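Local coordinates for uncharacterized protein Dfer_1899 (Dyadobacter fermentans, PDB 5HX0) that is of unknown function but carries a BNR-repeat-like, sialidase-type beta-propeller domain, so a role in binding or processing glycans is plausible, at residues A[251-263]-A[295-307]. Residues are numbered along the deposited sequence; the frame is centred on the assembly and turned at random.
Sequences YSAPVAVDEKVSF and VDGGKTFTAWEKM
Trp304 and Phe263 meet edge to face. Phe263 drives CZ into the middle of the indole face, 3.3 Å from Trp304 CE2, with the phenyl and the five-membered ring inclined at 63°. Trp304 can offer that face because its CG sits between the backbone N and the carbonyl carbon (chi1 57°), which sets the indole against Phe263. Ala256 CB lies over the centre of a Phe263 face and 4.2 Å from Trp304 CB. At the indole edge stands the Asp258 carboxylate, its plane nearly perpendicular to the ring. One water accepts from Trp304 NE1 and donates to Val257 O and Asp258 OD1, while Asp258 OD2 takes the N-H of Lys260 (an Asx turn) and of Val261 (an Asx motif), which fixes the carboxylate. Farther along, Val255 CG2 lies over a face of Phe301 in a CH-pi contact, 3.9 Å from the ring centroid. Two more waters link the backbones, one from Phe301 N to Pro254 O, the other between Val255 O and Thr302 O. At the far end Ser252 OG donates directly to Gly298 O (2.7 Å), from above the carbonyl plane. Strand 250-256, bulged against 234-242, is outermost in one propeller sheet; 251-263 then crosses to 262-270, first strand of the next. Phe263 meets Trp304 within that second sheet, while Val255, Ala256 and Phe301 pack on 276-283 between the two.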
ATOM      1  N   TYR A 251      17.924  13.268  21.250  1.00 20.76           N
ATOM      2  CA  TYR A 251      18.183  12.332  22.337  1.00 19.29           C
ATOM      3  C   TYR A 251      18.266  13.069  23.668  1.00 26.22           C
ATOM      4  O   TYR A 251      18.988  14.056  23.798  1.00 26.48           O
ATOM      5  CB  TYR A 251      19.491  11.587  22.068  1.00 19.93           C
ATOM      6  CG  TYR A 251      19.783  10.484  23.050  1.00 19.31           C
ATOM      7  CD1 TYR A 251      20.468  10.745  24.247  1.00 22.98           C
ATOM      8  CD2 TYR A 251      19.385   9.177  22.794  1.00 17.73           C
ATOM      9  CE1 TYR A 251      20.732   9.733  25.160  1.00 23.80           C
ATOM     10  CE2 TYR A 251      19.653   8.160  23.700  1.00 20.11           C
ATOM     11  CZ  TYR A 251      20.314   8.440  24.874  1.00 19.67           C
ATOM     12  OH  TYR A 251      20.567   7.431  25.768  1.00 21.63           O
ATOM     13  N   SER A 252      17.529  12.596  24.667  1.00 22.49           N
ATOM     14  CA  SER A 252      17.566  13.214  25.984  1.00 19.96           C
ATOM     15  C   SER A 252      18.365  12.380  26.979  1.00 25.33           C
ATOM     16  O   SER A 252      19.343  12.875  27.543  1.00 29.56           O
ATOM     17  CB  SER A 252      16.149  13.462  26.513  1.00 19.13           C
ATOM     18  OG  SER A 252      16.213  14.114  27.776  1.00 22.46           O
ATOM     19  N   ALA A 253      17.992  11.113  27.199  1.00 22.19           N
ATOM     20  CA  ALA A 253      18.623  10.314  28.251  1.00 21.66           C
ATOM     21  C   ALA A 253      18.268   8.835  28.131  1.00 23.23           C
ATOM     22  O   ALA A 253      17.195   8.501  27.619  1.00 21.51           O
ATOM     23  CB  ALA A 253      18.197  10.832  29.632  1.00 25.05           C
ATOM     24  N   PRO A 254      19.123   7.926  28.607  1.00 24.13           N
ATOM     25  CA  PRO A 254      18.717   6.518  28.707  1.00 21.00           C
ATOM     26  C   PRO A 254      17.619   6.353  29.748  1.00 26.33           C
ATOM     27  O   PRO A 254      17.627   7.007  30.797  1.00 21.84           O
ATOM     28  CB  PRO A 254      19.999   5.793  29.140  1.00 28.76           C
ATOM     29  CG  PRO A 254      21.102   6.804  29.033  1.00 36.50           C
ATOM     30  CD  PRO A 254      20.475   8.154  29.146  1.00 30.79           C
ATOM     31  N   VAL A 255      16.671   5.468  29.450  1.00 20.63           N
ATOM     32  CA  VAL A 255      15.504   5.243  30.310  1.00 21.83           C
ATOM     33  C   VAL A 255      15.624   3.952  31.107  1.00 18.79           C
ATOM     34  O   VAL A 255      15.336   3.920  32.303  1.00 18.00           O
ATOM     35  CB  VAL A 255      14.209   5.252  29.463  1.00 14.97           C
ATOM     36  CG1 VAL A 255      13.025   4.729  30.296  1.00 15.14           C
ATOM     37  CG2 VAL A 255      13.933   6.661  28.924  1.00 20.61           C
ATOM     38  N   ALA A 256      16.002   2.859  30.453  1.00 21.66           N
ATOM     39  CA  ALA A 256      16.151   1.578  31.136  1.00 21.47           C
ATOM     40  C   ALA A 256      17.172   0.761  30.365  1.00 24.44           C
ATOM     41  O   ALA A 256      16.997   0.521  29.167  1.00 23.62           O
ATOM     42  CB  ALA A 256      14.823   0.818  31.237  1.00 18.07           C
ATOM     43  N   VAL A 257      18.246   0.370  31.049  1.00 24.59           N
ATOM     44  CA  VAL A 257      19.344  -0.402  30.467  1.00 25.16           C
ATOM     45  C   VAL A 257      19.783  -1.428  31.501  1.00 27.49           C
ATOM     46  O   VAL A 257      19.897  -1.115  32.693  1.00 26.57           O
ATOM     47  CB  VAL A 257      20.545   0.489  30.065  1.00 27.85           C
ATOM     48  CG1 VAL A 257      21.566  -0.310  29.275  1.00 34.69           C
ATOM     49  CG2 VAL A 257      20.102   1.710  29.281  1.00 33.82           C
ATOM     50  N   ASP A 258      20.026  -2.656  31.053  1.00 22.45           N
ATOM     51  CA  ASP A 258      20.522  -3.695  31.942  1.00 25.66           C
ATOM     52  C   ASP A 258      21.498  -4.574  31.180  1.00 30.04           C
ATOM     53  O   ASP A 258      21.421  -4.688  29.959  1.00 26.81           O
ATOM     54  CB  ASP A 258      19.393  -4.562  32.497  1.00 21.49           C
ATOM     55  CG  ASP A 258      19.869  -5.482  33.599  1.00 27.91           C
ATOM     56  OD1 ASP A 258      20.240  -4.961  34.661  1.00 26.00           O
ATOM     57  OD2 ASP A 258      19.891  -6.709  33.401  1.00 23.71           O
ATOM     58  N   GLU A 259      22.399  -5.229  31.919  1.00 27.15           N
ATOM     59  CA  GLU A 259      23.365  -6.118  31.276  1.00 30.92           C
ATOM     60  C   GLU A 259      22.695  -7.339  30.667  1.00 24.42           C
ATOM     61  O   GLU A 259      23.179  -7.865  29.659  1.00 27.12           O
ATOM     62  CB  GLU A 259      24.439  -6.571  32.271  1.00 40.43           C
ATOM     63  CG  GLU A 259      25.459  -5.505  32.617  1.00 57.12           C
ATOM     64  CD  GLU A 259      26.184  -4.973  31.393  1.00 72.33           C
ATOM     65  OE1 GLU A 259      26.457  -5.766  30.462  1.00 72.83           O
ATOM     66  OE2 GLU A 259      26.476  -3.756  31.359  1.00 80.91           O
ATOM     67  N   LYS A 260      21.605  -7.815  31.260  1.00 25.54           N
ATOM     68  CA  LYS A 260      20.942  -9.015  30.759  1.00 30.61           C
ATOM     69  C   LYS A 260      19.511  -8.783  30.309  1.00 26.28           C
ATOM     70  O   LYS A 260      19.102  -9.325  29.287  1.00 27.70           O
ATOM     71  CB  LYS A 260      20.957 -10.118  31.829  1.00 39.32           C
ATOM     72  CG  LYS A 260      22.339 -10.704  32.056  1.00 51.38           C
ATOM     73  CD  LYS A 260      22.324 -11.833  33.066  1.00 55.19           C
ATOM     74  CE  LYS A 260      23.745 -12.192  33.482  1.00 64.79           C
ATOM     75  NZ  LYS A 260      24.482 -11.018  34.053  1.00 65.07           N
ATOM     76  N   VAL A 261      18.736  -8.009  31.057  1.00 22.99           N
ATOM     77  CA  VAL A 261      17.318  -7.828  30.767  1.00 22.85           C
ATOM     78  C   VAL A 261      17.156  -6.837  29.614  1.00 19.31           C
ATOM     79  O   VAL A 261      17.819  -5.791  29.585  1.00 21.95           O
ATOM     80  CB  VAL A 261      16.585  -7.349  32.027  1.00 19.63           C
ATOM     81  CG1 VAL A 261      15.128  -7.079  31.742  1.00 15.79           C
ATOM     82  CG2 VAL A 261      16.741  -8.382  33.170  1.00 17.92           C
ATOM     83  N   SER A 262      16.268  -7.160  28.660  1.00 15.68           N
ATOM     84  CA  SER A 262      15.947  -6.255  27.556  1.00 19.94           C
ATOM     85  C   SER A 262      14.726  -5.411  27.904  1.00 21.24           C
ATOM     86  O   SER A 262      13.809  -5.874  28.588  1.00 20.22           O
ATOM     87  CB  SER A 262      15.654  -7.015  26.256  1.00 17.33           C
ATOM     88  OG  SER A 262      16.796  -7.646  25.689  1.00 23.40           O
ATOM     89  N   PHE A 263      14.720  -4.178  27.427  1.00 18.66           N
ATOM     90  CA  PHE A 263      13.568  -3.290  27.515  1.00 16.55           C
ATOM     91  C   PHE A 263      13.228  -2.888  26.089  1.00 17.55           C
ATOM     92  O   PHE A 263      14.121  -2.486  25.338  1.00 17.08           O
ATOM     93  CB  PHE A 263      13.893  -2.065  28.376  1.00 13.23           C
ATOM     94  CG  PHE A 263      14.353  -2.424  29.751  1.00 13.59           C
ATOM     95  CD1 PHE A 263      13.431  -2.709  30.745  1.00 17.01           C
ATOM     96  CD2 PHE A 263      15.707  -2.538  30.031  1.00 18.95           C
ATOM     97  CE1 PHE A 263      13.862  -3.086  32.030  1.00 21.52           C
ATOM     98  CE2 PHE A 263      16.141  -2.901  31.285  1.00 18.21           C
ATOM     99  CZ  PHE A 263      15.215  -3.174  32.291  1.00 25.22           C
ATOM    100  N   VAL A 295      12.630  12.697  37.533  1.00 26.24           N
ATOM    101  CA  VAL A 295      12.123  13.840  38.280  1.00 27.31           C
ATOM    102  C   VAL A 295      12.731  15.156  37.824  1.00 31.31           C
ATOM    103  O   VAL A 295      12.442  16.195  38.431  1.00 42.57           O
ATOM    104  CB  VAL A 295      12.328  13.661  39.796  1.00 24.80           C
ATOM    105  CG1 VAL A 295      11.613  12.404  40.300  1.00 21.93           C
ATOM    106  CG2 VAL A 295      13.816  13.630  40.127  1.00 31.86           C
ATOM    107  N   ASP A 296      13.561  15.156  36.783  1.00 31.64           N
ATOM    108  CA  ASP A 296      14.211  16.374  36.317  1.00 36.03           C
ATOM    109  C   ASP A 296      13.848  16.667  34.865  1.00 35.59           C
ATOM    110  O   ASP A 296      14.667  17.162  34.081  1.00 32.68           O
ATOM    111  CB  ASP A 296      15.726  16.292  36.497  1.00 38.29           C
ATOM    112  CG  ASP A 296      16.334  15.086  35.812  1.00 36.14           C
ATOM    113  OD1 ASP A 296      15.672  14.481  34.932  1.00 31.66           O
ATOM    114  OD2 ASP A 296      17.485  14.745  36.151  1.00 34.01           O
ATOM    115  N   GLY A 297      12.614  16.350  34.492  1.00 28.19           N
ATOM    116  CA  GLY A 297      12.127  16.673  33.170  1.00 28.31           C
ATOM    117  C   GLY A 297      12.676  15.810  32.062  1.00 32.87           C
ATOM    118  O   GLY A 297      12.698  16.251  30.915  1.00 29.10           O
ATOM    119  N   GLY A 298      13.134  14.596  32.369  1.00 26.58           N
ATOM    120  CA  GLY A 298      13.650  13.705  31.351  1.00 23.91           C
ATOM    121  C   GLY A 298      15.145  13.776  31.126  1.00 26.34           C
ATOM    122  O   GLY A 298      15.646  13.112  30.211  1.00 26.89           O
ATOM    123  N   LYS A 299      15.875  14.547  31.937  1.00 30.59           N
ATOM    124  CA  LYS A 299      17.326  14.649  31.785  1.00 27.98           C
ATOM    125  C   LYS A 299      18.042  13.403  32.304  1.00 29.26           C
ATOM    126  O   LYS A 299      19.060  12.995  31.740  1.00 28.27           O
ATOM    127  CB  LYS A 299      17.846  15.895  32.508  1.00 33.04           C
ATOM    128  CG  LYS A 299      17.332  17.211  31.924  1.00 41.68           C
ATOM    129  CD  LYS A 299      17.679  18.394  32.810  1.00 57.46           C
ATOM    130  CE  LYS A 299      17.369  19.704  32.106  1.00 70.74           C
ATOM    131  NZ  LYS A 299      18.163  19.846  30.849  1.00 78.60           N
ATOM    132  N   THR A 300      17.545  12.800  33.384  1.00 26.91           N
ATOM    133  CA  THR A 300      18.088  11.558  33.907  1.00 27.31           C
ATOM    134  C   THR A 300      16.937  10.726  34.446  1.00 29.07           C
ATOM    135  O   THR A 300      15.957  11.264  34.967  1.00 27.20           O
ATOM    136  CB  THR A 300      19.106  11.765  35.055  1.00 29.59           C
ATOM    137  OG1 THR A 300      18.441  12.377  36.160  1.00 31.99           O
ATOM    138  CG2 THR A 300      20.282  12.639  34.638  1.00 27.84           C
ATOM    139  N   PHE A 301      17.079   9.410  34.353  1.00 22.86           N
ATOM    140  CA  PHE A 301      16.117   8.483  34.929  1.00 25.43           C
ATOM    141  C   PHE A 301      16.766   7.706  36.068  1.00 29.45           C
ATOM    142  O   PHE A 301      17.911   7.256  35.955  1.00 23.26           O
ATOM    143  CB  PHE A 301      15.570   7.521  33.869  1.00 23.79           C
ATOM    144  CG  PHE A 301      14.535   8.147  32.971  1.00 25.23           C
ATOM    145  CD1 PHE A 301      14.903   9.053  31.998  1.00 19.52           C
ATOM    146  CD2 PHE A 301      13.187   7.837  33.118  1.00 20.98           C
ATOM    147  CE1 PHE A 301      13.960   9.641  31.186  1.00 20.62           C
ATOM    148  CE2 PHE A 301      12.233   8.427  32.304  1.00 20.75           C
ATOM    149  CZ  PHE A 301      12.622   9.329  31.338  1.00 22.37           C
ATOM    150  N   THR A 302      16.031   7.572  37.172  1.00 29.91           N
ATOM    151  CA  THR A 302      16.452   6.718  38.270  1.00 28.94           C
ATOM    152  C   THR A 302      16.318   5.250  37.855  1.00 27.87           C
ATOM    153  O   THR A 302      15.849   4.923  36.761  1.00 24.71           O
ATOM    154  CB  THR A 302      15.643   7.026  39.529  1.00 27.43           C
ATOM    155  OG1 THR A 302      14.251   6.875  39.258  1.00 29.59           O
ATOM    156  CG2 THR A 302      15.900   8.440  40.013  1.00 34.79           C
ATOM    157  N   ALA A 303      16.756   4.351  38.735  1.00 24.90           N
ATOM    158  CA  ALA A 303      16.836   2.936  38.380  1.00 26.60           C
ATOM    159  C   ALA A 303      15.461   2.375  38.030  1.00 25.31           C
ATOM    160  O   ALA A 303      14.450   2.730  38.648  1.00 26.55           O
ATOM    161  CB  ALA A 303      17.443   2.142  39.539  1.00 26.81           C
ATOM    162  N   TRP A 304      15.415   1.494  37.033  1.00 23.57           N
ATOM    163  CA  TRP A 304      14.130   0.884  36.688  1.00 21.15           C
ATOM    164  C   TRP A 304      13.708  -0.084  37.797  1.00 22.96           C
ATOM    165  O   TRP A 304      14.546  -0.651  38.503  1.00 25.76           O
ATOM    166  CB  TRP A 304      14.208   0.170  35.329  1.00 15.25           C
ATOM    167  CG  TRP A 304      15.285  -0.882  35.260  1.00 22.65           C
ATOM    168  CD1 TRP A 304      16.606  -0.703  34.892  1.00 30.76           C
ATOM    169  CD2 TRP A 304      15.151  -2.266  35.589  1.00 24.09           C
ATOM    170  NE1 TRP A 304      17.284  -1.896  34.965  1.00 23.79           N
ATOM    171  CE2 TRP A 304      16.417  -2.869  35.397  1.00 27.66           C
ATOM    172  CE3 TRP A 304      14.083  -3.057  36.028  1.00 25.95           C
ATOM    173  CZ2 TRP A 304      16.637  -4.231  35.627  1.00 23.01           C
ATOM    174  CZ3 TRP A 304      14.306  -4.407  36.258  1.00 22.72           C
ATOM    175  CH2 TRP A 304      15.575  -4.979  36.051  1.00 24.42           C
ATOM    176  N   GLU A 305      12.391  -0.250  37.973  1.00 21.07           N
ATOM    177  CA  GLU A 305      11.831  -1.119  39.015  1.00 23.78           C
ATOM    178  C   GLU A 305      10.826  -2.092  38.419  1.00 26.50           C
ATOM    179  O   GLU A 305      10.093  -1.750  37.488  1.00 19.73           O
ATOM    180  CB  GLU A 305      11.063  -0.344  40.098  1.00 28.35           C
ATOM    181  CG  GLU A 305      11.789   0.749  40.826  1.00 41.25           C
ATOM    182  CD  GLU A 305      10.842   1.505  41.766  1.00 47.72           C
ATOM    183  OE1 GLU A 305       9.912   0.869  42.314  1.00 39.00           O
ATOM    184  OE2 GLU A 305      11.016   2.732  41.943  1.00 55.53           O
ATOM    185  N   LYS A 306      10.728  -3.278  39.017  1.00 19.98           N
ATOM    186  CA  LYS A 306       9.582  -4.144  38.733  1.00 25.04           C
ATOM    187  C   LYS A 306       8.319  -3.552  39.351  1.00 23.82           C
ATOM    188  O   LYS A 306       8.319  -3.140  40.522  1.00 22.02           O
ATOM    189  CB  LYS A 306       9.808  -5.551  39.289  1.00 23.73           C
ATOM    190  CG  LYS A 306      11.034  -6.261  38.760  1.00 30.05           C
ATOM    191  CD  LYS A 306      11.181  -7.604  39.429  1.00 31.93           C
ATOM    192  CE  LYS A 306      12.628  -7.835  39.805  1.00 40.56           C
ATOM    193  NZ  LYS A 306      12.793  -9.120  40.506  1.00 45.98           N
HETATM  194  N   MSE A 307       7.238  -3.528  38.587  1.00 13.96           N
HETATM  195  CA  MSE A 307       5.969  -3.060  39.142  1.00 18.68           C
HETATM  196  C   MSE A 307       5.275  -4.115  39.993  1.00 22.63           C
HETATM  197  O   MSE A 307       4.401  -3.786  40.802  1.00 23.12           O
HETATM  198  CB  MSE A 307       5.046  -2.576  38.025  1.00 15.53           C
HETATM  199  CG  MSE A 307       5.494  -1.217  37.531  1.00 19.28           C
HETATM  200 SE   MSE A 307       4.105  -0.298  36.520  0.69 19.67          SE
HETATM  201  CE  MSE A 307       4.316  -1.377  34.937  1.00 15.95           C
TER
HETATM  202  O   HOH W   1      18.955   8.331  32.782  1.00 26.48           O
HETATM  203  O   HOH W   2      16.533   3.245  34.667  1.00 33.78           O
HETATM  204  O   HOH W   3      20.044  -2.313  35.313  1.00 34.39           O